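Local coordinates for protein diphosphomevalonate decarboxylase, putative (Trypanosoma brucei, PDB 2HKE) that probably catalyses the ATP-dependent decarboxylation of (R)-5-diphosphomevalonate to isopentenyl diphosphate, a precursor of isoprenoids and sterols, at residues C5-A10 with R47-V52. The protein carries 1 engineered substitution. Sequence-based numbering, arbitrary orientation.
Sequences CVTVEA and RSKTSV
Val-6, Val-8 and Ala-10 pair with Val-52, Thr-50 and Ser-48 as antiparallel hydrogen-bonded pairs. Each pair exchanges two N-H...O=C bonds. The shortest runs from Val-52 N to Val-6 O at 2.8 Å, and the longest from Ser-48 N to Ala-10 O at 3.1 Å. At the non-hydrogen-bonded pairs the CA atoms come closer, as with Thr-7 and Ser-51 at 4.2 Å.

On the face of Thr-7, Glu-9, Lys-49 and Ser-51 the contacts are largely polar. Thr-7 OG1 and Ser-51 OG share a hydrogen bond of 2.6 Å. Both oxygens lie anti to their own carbonyl carbons, which brings them together over the gap between the two strands, on that face. Ser-51 OG also accepts from Leu-377 N. Arg-47 reaches Glu-9 from the end of the strand: its NE makes a salt bridge to Glu-9 OE2 at 3.1 Å, with carboxylate and guanidinium planes 57° apart. Glu-9 OE2 and Lys-49 NZ are linked only through a water, 2.6 Å from the NZ.

The other face mixes apolar side chains with two hydroxyls, Ser-48 OG bonded to Ser-117 and Thr-50 OG1 to Ser-102. Val-52 CG2 packs 4.0 Å from Val-6 CB, and helix 114-130 lies against Val-8, Ala-10 and Val-52.

This is an antiparallel strand pair in the N-terminal domain sheet of a GHMP-family fold, backed by a helix.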
loop_
_atom_site.group_PDB
_atom_site.type_symbol
_atom_site.label_atom_id
_atom_site.label_comp_id
_atom_site.label_asym_id
_atom_site.label_seq_id
_atom_site.Cartn_x
_atom_site.Cartn_y
_atom_site.Cartn_z
ATOM N N CYS A 5 15.372 -14.073 -18.530
ATOM C CA CYS A 5 14.715 -12.753 -18.534
ATOM C C CYS A 5 13.435 -12.983 -17.778
ATOM O O CYS A 5 12.679 -13.879 -18.130
ATOM C CB CYS A 5 14.382 -12.358 -19.974
ATOM S SG CYS A 5 13.126 -11.041 -20.170
ATOM N N VAL A 6 13.180 -12.200 -16.728
ATOM C CA VAL A 6 12.049 -12.469 -15.853
ATOM C C VAL A 6 11.184 -11.224 -15.749
ATOM O O VAL A 6 11.716 -10.125 -15.636
ATOM C CB VAL A 6 12.538 -12.872 -14.435
ATOM C CG1 VAL A 6 11.373 -13.010 -13.471
ATOM C CG2 VAL A 6 13.378 -14.162 -14.499
ATOM N N THR A 7 9.873 -11.418 -15.789
ATOM C CA THR A 7 8.898 -10.330 -15.707
ATOM C C THR A 7 7.872 -10.644 -14.634
ATOM O O THR A 7 7.332 -11.755 -14.560
ATOM C CB THR A 7 8.167 -10.080 -17.074
ATOM O OG1 THR A 7 9.142 -9.783 -18.061
ATOM C CG2 THR A 7 7.203 -8.880 -16.959
ATOM N N VAL A 8 7.605 -9.647 -13.795
ATOM C CA VAL A 8 6.720 -9.800 -12.630
ATOM C C VAL A 8 5.822 -8.593 -12.574
ATOM O O VAL A 8 6.261 -7.484 -12.879
ATOM C CB VAL A 8 7.543 -9.806 -11.304
ATOM C CG1 VAL A 8 6.636 -9.739 -10.087
ATOM C CG2 VAL A 8 8.440 -11.044 -11.251
ATOM N N GLU A 9 4.580 -8.808 -12.157
ATOM C CA GLU A 9 3.700 -7.734 -11.790
ATOM C C GLU A 9 3.420 -7.846 -10.290
ATOM O O GLU A 9 3.225 -8.939 -9.765
ATOM C CB GLU A 9 2.409 -7.795 -12.588
ATOM C CG GLU A 9 2.606 -7.293 -14.054
ATOM C CD GLU A 9 1.303 -7.249 -14.855
ATOM O OE1 GLU A 9 0.329 -7.943 -14.446
ATOM O OE2 GLU A 9 1.272 -6.509 -15.890
ATOM N N ALA A 10 3.435 -6.703 -9.613
ATOM C CA ALA A 10 3.050 -6.666 -8.208
ATOM C C ALA A 10 1.976 -5.613 -7.941
ATOM O O ALA A 10 1.993 -4.517 -8.528
ATOM C CB ALA A 10 4.274 -6.428 -7.329
ATOM N N ARG A 47 -1.116 -1.759 -11.562
ATOM C CA ARG A 47 -0.034 -2.571 -11.002
ATOM C C ARG A 47 1.319 -2.008 -11.430
ATOM O O ARG A 47 1.399 -1.165 -12.354
ATOM C CB ARG A 47 -0.186 -4.037 -11.431
ATOM C CG ARG A 47 0.216 -4.354 -12.875
ATOM C CD ARG A 47 -0.656 -3.683 -13.934
ATOM N NE ARG A 47 -0.116 -3.830 -15.306
ATOM C CZ ARG A 47 0.854 -3.089 -15.870
ATOM N NH1 ARG A 47 1.493 -2.129 -15.212
ATOM N NH2 ARG A 47 1.217 -3.341 -17.122
ATOM N N SER A 48 2.392 -2.466 -10.777
ATOM C CA SER A 48 3.736 -2.232 -11.277
ATOM C C SER A 48 4.230 -3.488 -11.960
ATOM O O SER A 48 3.852 -4.598 -11.609
ATOM C CB SER A 48 4.747 -1.831 -10.215
ATOM O OG SER A 48 4.269 -0.738 -9.479
ATOM N N LYS A 49 5.102 -3.278 -12.925
ATOM C CA LYS A 49 5.654 -4.350 -13.704
ATOM C C LYS A 49 7.145 -4.092 -13.827
ATOM O O LYS A 49 7.558 -2.956 -14.087
ATOM C CB LYS A 49 4.982 -4.350 -15.060
ATOM C CG LYS A 49 5.531 -5.361 -16.053
ATOM C CD LYS A 49 4.455 -5.526 -17.162
ATOM C CE LYS A 49 4.947 -6.175 -18.368
ATOM N NZ LYS A 49 3.884 -6.065 -19.452
ATOM N N THR A 50 7.939 -5.153 -13.597
ATOM C CA THR A 50 9.399 -5.132 -13.813
ATOM C C THR A 50 9.846 -6.334 -14.631
ATOM O O THR A 50 9.410 -7.450 -14.387
ATOM C CB THR A 50 10.197 -5.167 -12.489
ATOM O OG1 THR A 50 9.931 -3.997 -11.730
ATOM C CG2 THR A 50 11.706 -5.294 -12.690
ATOM N N SER A 51 10.758 -6.063 -15.543
ATOM C CA SER A 51 11.460 -7.068 -16.322
ATOM C C SER A 51 12.935 -6.945 -15.999
ATOM O O SER A 51 13.483 -5.844 -15.909
ATOM C CB SER A 51 11.219 -6.871 -17.832
ATOM O OG SER A 51 9.907 -7.308 -18.202
ATOM N N VAL A 52 13.595 -8.071 -15.799
ATOM C CA VAL A 52 15.025 -8.046 -15.603
ATOM C C VAL A 52 15.688 -9.007 -16.592
ATOM O O VAL A 52 15.109 -10.052 -16.919
ATOM C CB VAL A 52 15.425 -8.379 -14.131
ATOM C CG1 VAL A 52 14.711 -7.426 -13.143
ATOM C CG2 VAL A 52 15.118 -9.847 -13.782
HETATM O O HOH W 1 1.712 -7.308 -18.835
#